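PDB 1VDW: hypothetical protein PH1897 from Pyrococcus horikoshii, which probably hydrolyses fructose 1,6-bisphosphate to fructose 6-phosphate and phosphate with magnesium, and may also dephosphorylate inositol monophosphate. Local coordinates for residues R15-N20 / D84-S89; H19-L24 / E51-S56. All blocks are in the same frame, centred on the assembly; numbering follows the deposited sequence.

Contact 1: residues R15-N20 / D84-S89; sequences RDFDHN and DPLDGS. With EDO (1,2-ethanediol), chain C.
Phe17, on the last turn of helix 3-20, meets Leu86 edge-on: CD1 of Leu86 lies near the plane of the phenyl ring and sits against its outer rim, 4.0 Å from Phe17 CZ. The two side chains cross at about a right angle, and the CD1 methyl alone makes the contact from Leu86. A first torsion that sets CG opposite the backbone N (chi1 -173°) carries the ring out from the helix, and Phe17 CE1 is 4.2 Å from Pro85 O, approached obliquely. Val101 of strand 100-107 and Pro119 also pack on Phe17, while Val46 and Ala50 of helix 45-60 receive Leu86.

Segment 84-89 begins on the last residue of strand 79-84, turns a corner at Pro85 and carries the Asp-Pro-Leu-Asp-Gly signature of the inositol monophosphatase superfamily. The predicted magnesium ligands here are the carboxylates of Asp84 and Asp87 and, as in relatives, the main-chain carbonyl of Leu86. The N-H of Leu86 makes a weak, bent bond to Asp84 OD1 (3.3 Å). Asp84 OD2 lies close to OD1 of Asp201, another predicted ligand.

Asp87 OD1 accepts a 2.6 Å hydrogen bond from O2 of a 1,2-ethanediol, probably a crystallisation additive, also hydrogen-bonded to Ile175 N; Asp87 OD2 takes the backbone N of Ala176. An alanine in place of Asp87 removes both oxygens and would probably leave Ala176 N and the diol hydroxyl without their acceptor. Gly88, whose positive phi of 95° would press a CB against the preceding carbonyl, occupies the N-cap position before helix 89-93. Farther along the helix of Phe17, Asn20 ND2 bonds back to Asp16 O (3.1 Å).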
ATOM      1  N   ARG A  15     -21.774  -4.499   7.025  1.00 15.08           N
ATOM      2  CA  ARG A  15     -22.835  -4.635   6.037  1.00 14.32           C
ATOM      3  C   ARG A  15     -23.223  -3.302   5.401  1.00 15.08           C
ATOM      4  O   ARG A  15     -23.370  -3.215   4.181  1.00 15.72           O
ATOM      5  CB  ARG A  15     -24.052  -5.298   6.682  1.00 15.20           C
ATOM      6  CG  ARG A  15     -23.778  -6.735   7.084  1.00 13.47           C
ATOM      7  CD  ARG A  15     -24.908  -7.323   7.904  1.00 14.63           C
ATOM      8  NE  ARG A  15     -24.675  -8.736   8.176  1.00 14.92           N
ATOM      9  CZ  ARG A  15     -25.304  -9.436   9.112  1.00 14.62           C
ATOM     10  NH1 ARG A  15     -26.216  -8.856   9.882  1.00 15.58           N
ATOM     11  NH2 ARG A  15     -25.021 -10.719   9.277  1.00 14.95           N
ATOM     12  N   ASP A  16     -23.385  -2.264   6.214  1.00 15.82           N
ATOM     13  CA  ASP A  16     -23.743  -0.954   5.684  1.00 17.17           C
ATOM     14  C   ASP A  16     -22.642  -0.427   4.765  1.00 17.05           C
ATOM     15  O   ASP A  16     -22.921   0.172   3.725  1.00 16.93           O
ATOM     16  CB  ASP A  16     -23.984   0.044   6.823  1.00 19.77           C
ATOM     17  CG  ASP A  16     -25.209  -0.297   7.650  0.50 21.07           C
ATOM     18  OD1 ASP A  16     -26.184  -0.824   7.076  0.50 21.29           O
ATOM     19  OD2 ASP A  16     -25.203  -0.023   8.869  0.50 22.20           O
ATOM     20  N   PHE A  17     -21.391  -0.665   5.150  1.00 16.08           N
ATOM     21  CA  PHE A  17     -20.254  -0.211   4.363  1.00 15.30           C
ATOM     22  C   PHE A  17     -20.198  -0.905   3.008  1.00 16.07           C
ATOM     23  O   PHE A  17     -20.061  -0.252   1.973  1.00 14.94           O
ATOM     24  CB  PHE A  17     -18.951  -0.479   5.113  1.00 14.28           C
ATOM     25  CG  PHE A  17     -17.748   0.116   4.448  1.00 13.25           C
ATOM     26  CD1 PHE A  17     -17.317   1.393   4.784  1.00 13.04           C
ATOM     27  CD2 PHE A  17     -17.065  -0.584   3.460  1.00 12.13           C
ATOM     28  CE1 PHE A  17     -16.223   1.965   4.146  1.00 12.73           C
ATOM     29  CE2 PHE A  17     -15.970  -0.018   2.815  1.00 13.22           C
ATOM     30  CZ  PHE A  17     -15.550   1.256   3.158  1.00 13.13           C
ATOM     31  N   ASP A  18     -20.290  -2.230   3.007  1.00 15.59           N
ATOM     32  CA  ASP A  18     -20.238  -2.967   1.750  1.00 16.94           C
ATOM     33  C   ASP A  18     -21.386  -2.590   0.819  1.00 18.05           C
ATOM     34  O   ASP A  18     -21.230  -2.584  -0.400  1.00 18.90           O
ATOM     35  CB  ASP A  18     -20.277  -4.479   1.990  1.00 17.97           C
ATOM     36  CG  ASP A  18     -19.073  -4.990   2.759  1.00 18.76           C
ATOM     37  OD1 ASP A  18     -18.024  -4.311   2.770  1.00 18.14           O
ATOM     38  OD2 ASP A  18     -19.178  -6.086   3.348  1.00 22.17           O
ATOM     39  N   HIS A  19     -22.541  -2.267   1.391  1.00 18.89           N
ATOM     40  CA  HIS A  19     -23.694  -1.928   0.573  1.00 19.94           C
ATOM     41  C   HIS A  19     -23.701  -0.508   0.021  1.00 19.12           C
ATOM     42  O   HIS A  19     -24.083  -0.290  -1.128  1.00 19.86           O
ATOM     43  CB  HIS A  19     -24.984  -2.173   1.363  1.00 21.71           C
ATOM     44  CG  HIS A  19     -26.232  -1.879   0.588  1.00 25.19           C
ATOM     45  ND1 HIS A  19     -26.686  -0.596   0.365  1.00 27.00           N
ATOM     46  CD2 HIS A  19     -27.107  -2.701  -0.036  1.00 26.53           C
ATOM     47  CE1 HIS A  19     -27.787  -0.642  -0.363  1.00 27.62           C
ATOM     48  NE2 HIS A  19     -28.064  -1.907  -0.620  1.00 27.36           N
ATOM     49  N   ASN A  20     -23.268   0.451   0.830  1.00 17.70           N
ATOM     50  CA  ASN A  20     -23.278   1.849   0.420  1.00 19.07           C
ATOM     51  C   ASN A  20     -21.959   2.419  -0.074  1.00 18.70           C
ATOM     52  O   ASN A  20     -21.949   3.337  -0.892  1.00 20.28           O
ATOM     53  CB  ASN A  20     -23.785   2.711   1.574  1.00 21.25           C
ATOM     54  CG  ASN A  20     -25.252   2.485   1.867  1.00 24.15           C
ATOM     55  OD1 ASN A  20     -26.122   2.978   1.148  1.00 27.56           O
ATOM     56  ND2 ASN A  20     -25.536   1.727   2.919  1.00 25.76           N
ATOM     57  N   ASP A  84     -13.326   7.024  12.545  1.00 13.33           N
ATOM     58  CA  ASP A  84     -12.880   7.510  11.250  1.00 12.73           C
ATOM     59  C   ASP A  84     -13.732   6.662  10.305  1.00 12.30           C
ATOM     60  O   ASP A  84     -13.448   5.485  10.085  1.00 12.57           O
ATOM     61  CB  ASP A  84     -11.397   7.228  11.002  1.00 13.21           C
ATOM     62  CG  ASP A  84     -10.905   7.842   9.701  1.00 13.92           C
ATOM     63  OD1 ASP A  84     -11.757   8.321   8.920  1.00 14.38           O
ATOM     64  OD2 ASP A  84      -9.678   7.848   9.451  1.00 14.40           O
ATOM     65  N   PRO A  85     -14.808   7.244   9.755  1.00 12.22           N
ATOM     66  CA  PRO A  85     -15.720   6.550   8.838  1.00 12.55           C
ATOM     67  C   PRO A  85     -15.038   5.920   7.628  1.00 12.19           C
ATOM     68  O   PRO A  85     -15.462   4.878   7.128  1.00 12.97           O
ATOM     69  CB  PRO A  85     -16.703   7.649   8.435  1.00 13.63           C
ATOM     70  CG  PRO A  85     -16.718   8.545   9.632  1.00 14.96           C
ATOM     71  CD  PRO A  85     -15.259   8.627   9.995  1.00 13.60           C
ATOM     72  N   LEU A  86     -13.994   6.576   7.142  1.00 11.10           N
ATOM     73  CA  LEU A  86     -13.255   6.061   6.001  1.00 11.52           C
ATOM     74  C   LEU A  86     -11.834   6.578   6.005  1.00 11.11           C
ATOM     75  O   LEU A  86     -11.567   7.725   5.645  1.00 12.14           O
ATOM     76  CB  LEU A  86     -13.925   6.444   4.675  1.00 12.91           C
ATOM     77  CG  LEU A  86     -13.180   5.993   3.409  1.00 14.11           C
ATOM     78  CD1 LEU A  86     -13.201   4.475   3.298  1.00 15.00           C
ATOM     79  CD2 LEU A  86     -13.825   6.629   2.180  1.00 15.66           C
ATOM     80  N   ASP A  87     -10.930   5.722   6.457  1.00  8.96           N
ATOM     81  CA  ASP A  87      -9.513   6.040   6.472  1.00  9.85           C
ATOM     82  C   ASP A  87      -9.018   5.603   5.102  1.00  9.63           C
ATOM     83  O   ASP A  87      -9.339   4.512   4.650  1.00 11.61           O
ATOM     84  CB  ASP A  87      -8.800   5.244   7.560  1.00 10.35           C
ATOM     85  CG  ASP A  87      -7.365   5.689   7.758  1.00 11.34           C
ATOM     86  OD1 ASP A  87      -6.903   6.568   7.001  1.00 12.81           O
ATOM     87  OD2 ASP A  87      -6.703   5.161   8.668  1.00 14.47           O
ATOM     88  N   GLY A  88      -8.255   6.456   4.430  1.00  9.85           N
ATOM     89  CA  GLY A  88      -7.751   6.105   3.112  1.00  9.14           C
ATOM     90  C   GLY A  88      -8.616   6.633   1.984  1.00  9.29           C
ATOM     91  O   GLY A  88      -8.754   5.992   0.946  1.00 10.17           O
ATOM     92  N   SER A  89      -9.185   7.820   2.178  1.00  9.69           N
ATOM     93  CA  SER A  89     -10.051   8.443   1.183  1.00 10.96           C
ATOM     94  C   SER A  89      -9.381   8.616  -0.183  1.00  9.42           C
ATOM     95  O   SER A  89      -9.942   8.229  -1.209  1.00 10.73           O
ATOM     96  CB  SER A  89     -10.536   9.806   1.685  1.00 13.01           C
ATOM     97  OG  SER A  89     -11.401  10.409   0.737  1.00 16.25           O
TER
HETATM   98  C1  EDO C1002      -4.837  10.116   7.910  1.00 16.51           C
HETATM   99  O1  EDO C1002      -5.878  10.173   6.940  1.00 16.64           O
HETATM  100  C2  EDO C1002      -4.824   8.720   8.559  1.00 15.38           C
HETATM  101  O2  EDO C1002      -4.593   7.708   7.561  1.00 13.25           O

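Contact 2: residues H19-L24 / E51-S56; sequences HNIMPL and ENIIIS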
ATOM      1  N   HIS A  19     -22.541  -2.267   1.391  1.00 18.89           N
ATOM      2  CA  HIS A  19     -23.694  -1.928   0.573  1.00 19.94           C
ATOM      3  C   HIS A  19     -23.701  -0.508   0.021  1.00 19.12           C
ATOM      4  O   HIS A  19     -24.083  -0.290  -1.128  1.00 19.86           O
ATOM      5  CB  HIS A  19     -24.984  -2.173   1.363  1.00 21.71           C
ATOM      6  CG  HIS A  19     -26.232  -1.879   0.588  1.00 25.19           C
ATOM      7  ND1 HIS A  19     -26.686  -0.596   0.365  1.00 27.00           N
ATOM      8  CD2 HIS A  19     -27.107  -2.701  -0.036  1.00 26.53           C
ATOM      9  CE1 HIS A  19     -27.787  -0.642  -0.363  1.00 27.62           C
ATOM     10  NE2 HIS A  19     -28.064  -1.907  -0.620  1.00 27.36           N
ATOM     11  N   ASN A  20     -23.268   0.451   0.830  1.00 17.70           N
ATOM     12  CA  ASN A  20     -23.278   1.849   0.420  1.00 19.07           C
ATOM     13  C   ASN A  20     -21.959   2.419  -0.074  1.00 18.70           C
ATOM     14  O   ASN A  20     -21.949   3.337  -0.892  1.00 20.28           O
ATOM     15  CB  ASN A  20     -23.785   2.711   1.574  1.00 21.25           C
ATOM     16  CG  ASN A  20     -25.252   2.485   1.867  1.00 24.15           C
ATOM     17  OD1 ASN A  20     -26.122   2.978   1.148  1.00 27.56           O
ATOM     18  ND2 ASN A  20     -25.536   1.727   2.919  1.00 25.76           N
ATOM     19  N   ILE A  21     -20.848   1.884   0.420  1.00 18.11           N
ATOM     20  CA  ILE A  21     -19.542   2.391   0.030  1.00 17.09           C
ATOM     21  C   ILE A  21     -18.798   1.583  -1.029  1.00 16.47           C
ATOM     22  O   ILE A  21     -18.320   2.148  -2.010  1.00 15.56           O
ATOM     23  CB  ILE A  21     -18.616   2.542   1.264  1.00 17.40           C
ATOM     24  CG1 ILE A  21     -19.251   3.486   2.289  1.00 18.39           C
ATOM     25  CG2 ILE A  21     -17.255   3.066   0.828  1.00 18.07           C
ATOM     26  CD1 ILE A  21     -19.466   4.898   1.784  1.00 19.95           C
ATOM     27  N   MET A  22     -18.691   0.271  -0.854  1.00 15.76           N
ATOM     28  CA  MET A  22     -17.948  -0.518  -1.833  1.00 17.30           C
ATOM     29  C   MET A  22     -18.421  -0.405  -3.284  1.00 18.59           C
ATOM     30  O   MET A  22     -17.605  -0.481  -4.204  1.00 18.76           O
ATOM     31  CB  MET A  22     -17.877  -1.988  -1.412  1.00 16.66           C
ATOM     32  CG  MET A  22     -16.916  -2.252  -0.246  1.00 16.26           C
ATOM     33  SD  MET A  22     -15.235  -1.586  -0.499  1.00 15.56           S
ATOM     34  CE  MET A  22     -14.604  -2.710  -1.715  1.00 20.59           C
ATOM     35  N   PRO A  23     -19.734  -0.229  -3.520  1.00 19.43           N
ATOM     36  CA  PRO A  23     -20.136  -0.119  -4.925  1.00 20.44           C
ATOM     37  C   PRO A  23     -19.522   1.123  -5.568  1.00 20.17           C
ATOM     38  O   PRO A  23     -19.498   1.260  -6.792  1.00 21.78           O
ATOM     39  CB  PRO A  23     -21.658  -0.028  -4.841  1.00 20.41           C
ATOM     40  CG  PRO A  23     -21.972  -0.841  -3.624  1.00 21.83           C
ATOM     41  CD  PRO A  23     -20.916  -0.367  -2.649  1.00 19.68           C
ATOM     42  N   LEU A  24     -19.022   2.027  -4.732  1.00 19.14           N
ATOM     43  CA  LEU A  24     -18.411   3.260  -5.206  1.00 18.28           C
ATOM     44  C   LEU A  24     -16.939   3.085  -5.575  1.00 17.54           C
ATOM     45  O   LEU A  24     -16.351   3.955  -6.217  1.00 18.66           O
ATOM     46  CB  LEU A  24     -18.552   4.361  -4.150  1.00 20.09           C
ATOM     47  CG  LEU A  24     -19.976   4.827  -3.823  1.00 19.94           C
ATOM     48  CD1 LEU A  24     -19.927   5.880  -2.727  1.00 20.15           C
ATOM     49  CD2 LEU A  24     -20.637   5.391  -5.075  1.00 22.07           C
ATOM     50  N   GLU A  51     -19.651   8.821   6.215  1.00 16.80           N
ATOM     51  CA  GLU A  51     -19.986   9.546   7.430  1.00 17.51           C
ATOM     52  C   GLU A  51     -21.460   9.371   7.787  1.00 17.85           C
ATOM     53  O   GLU A  51     -21.800   9.120   8.944  1.00 17.89           O
ATOM     54  CB  GLU A  51     -19.677  11.033   7.258  1.00 19.41           C
ATOM     55  CG  GLU A  51     -19.982  11.870   8.488  1.00 24.21           C
ATOM     56  CD  GLU A  51     -19.721  13.346   8.268  1.00 26.72           C
ATOM     57  OE1 GLU A  51     -20.378  13.943   7.390  1.00 30.16           O
ATOM     58  OE2 GLU A  51     -18.856  13.908   8.972  1.00 30.13           O
ATOM     59  N   ASN A  52     -22.332   9.495   6.791  1.00 17.59           N
ATOM     60  CA  ASN A  52     -23.769   9.364   7.021  1.00 18.56           C
ATOM     61  C   ASN A  52     -24.172   8.049   7.663  1.00 20.69           C
ATOM     62  O   ASN A  52     -24.915   8.033   8.644  1.00 21.78           O
ATOM     63  CB  ASN A  52     -24.553   9.514   5.712  1.00 18.44           C
ATOM     64  CG  ASN A  52     -24.604  10.942   5.217  1.00 17.46           C
ATOM     65  OD1 ASN A  52     -24.373  11.880   5.972  1.00 20.00           O
ATOM     66  ND2 ASN A  52     -24.927  11.111   3.939  1.00 19.49           N
ATOM     67  N   ILE A  53     -23.687   6.945   7.109  1.00 21.83           N
ATOM     68  CA  ILE A  53     -24.044   5.629   7.619  1.00 24.58           C
ATOM     69  C   ILE A  53     -23.507   5.292   9.005  1.00 24.52           C
ATOM     70  O   ILE A  53     -24.219   4.702   9.819  1.00 26.19           O
ATOM     71  CB  ILE A  53     -23.610   4.513   6.637  1.00 26.18           C
ATOM     72  CG1 ILE A  53     -22.098   4.565   6.413  1.00 27.68           C
ATOM     73  CG2 ILE A  53     -24.351   4.672   5.316  1.00 27.08           C
ATOM     74  CD1 ILE A  53     -21.581   3.487   5.479  1.00 29.72           C
ATOM     75  N   ILE A  54     -22.269   5.678   9.290  1.00 23.09           N
ATOM     76  CA  ILE A  54     -21.678   5.353  10.580  1.00 23.30           C
ATOM     77  C   ILE A  54     -21.988   6.338  11.706  1.00 23.37           C
ATOM     78  O   ILE A  54     -22.287   5.923  12.826  1.00 22.75           O
ATOM     79  CB  ILE A  54     -20.146   5.190  10.446  0.50 24.00           C
ATOM     80  CG1 ILE A  54     -19.578   4.550  11.713  0.50 23.20           C
ATOM     81  CG2 ILE A  54     -19.496   6.540  10.187  0.50 24.00           C
ATOM     82  CD1 ILE A  54     -18.138   4.109  11.580  0.50 24.31           C
ATOM     83  N   ILE A  55     -21.925   7.633  11.423  1.00 23.87           N
ATOM     84  CA  ILE A  55     -22.203   8.624  12.456  1.00 24.54           C
ATOM     85  C   ILE A  55     -23.643   8.525  12.944  1.00 24.55           C
ATOM     86  O   ILE A  55     -23.904   8.578  14.147  1.00 24.51           O
ATOM     87  CB  ILE A  55     -21.935  10.055  11.946  1.00 25.10           C
ATOM     88  CG1 ILE A  55     -20.457  10.201  11.573  1.00 26.20           C
ATOM     89  CG2 ILE A  55     -22.322  11.070  13.013  1.00 26.90           C
ATOM     90  CD1 ILE A  55     -19.496   9.880  12.707  1.00 26.87           C
ATOM     91  N   SER A  56     -24.577   8.374  12.011  1.00 24.08           N
ATOM     92  CA  SER A  56     -25.986   8.265  12.367  1.00 24.52           C
ATOM     93  C   SER A  56     -26.195   7.050  13.263  1.00 23.09           C
ATOM     94  O   SER A  56     -26.957   7.096  14.228  1.00 23.42           O
ATOM     95  CB  SER A  56     -26.843   8.130  11.106  1.00 25.34           C
ATOM     96  OG  SER A  56     -26.523   6.947  10.397  1.00 31.02           O
TER
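Ile53 is the residue of 51-56 that meets segment 19-24, and its two branches serve different neighbours. The apolar part of the contact is made by CD1, the end of the longer branch, which rests 4.0 Å from CG1 of Ile21; the two side chains pass at a slant, methyl against methylene. Ile53 reaches this far because its CG1 lies between the backbone N and the carbonyl carbon (chi1 59°), with CD1 extended beyond it. Ile21 is buried, and Val46, Val49 and Ala50 of helix 45-60 also pack on it, so Ile53 continues a row of small and branched apolar groups on that helix.

The second kind of contact sets an apolar group against a polar one. The shorter branch of Ile53, CG2, lies 4.0 Å from Asn20 ND2, the two side chains running past each other in opposite senses. This is van der Waals contact, since the amide nitrogen has its hydrogen-bond partner in Asp16; the methyl lies over the face of the amide, above ND2.

Within 51-56, Ser56 OG turns back to Asn52 O in a hydrogen bond of 2.6 Å, in the carbonyl plane with a C=O...donor angle of 156°, as serines in mid-helix often do. Glu51, whose CB points away from segment 19-24, forms a salt bridge with Lys48.

Farther round the helix, Ile54 and Ile55 pack on Val83 of strand 79-84. Helices 3-20 and 45-60 thus meet beside the large mixed sheet, as in the alpha-beta-alpha-beta-alpha sandwich of the inositol monophosphatase family, where a helix pair packs on the large sheet.

How the contacts relate
Contacts 1 and 2 have centres only about 5 Å apart and share His19 and Asn20 at the end of helix 3-20. Where that helix gives way to the following turn, Phe17 O and Met22 N lie 3.2 Å apart, probably hydrogen-bonded, tying the helical part of contact 1 to the turn of contact 2. The other two segments touch as well: Pro85 CG packs 3.5 Å from Ile54 CG2. Contact 1 includes predicted magnesium ligands; in contact 2, the Ile21 side chain is about 5 Å from that of Leu86 and about 11 Å from that of Asp87. The ethanediol meets Asp87 alone among these segments.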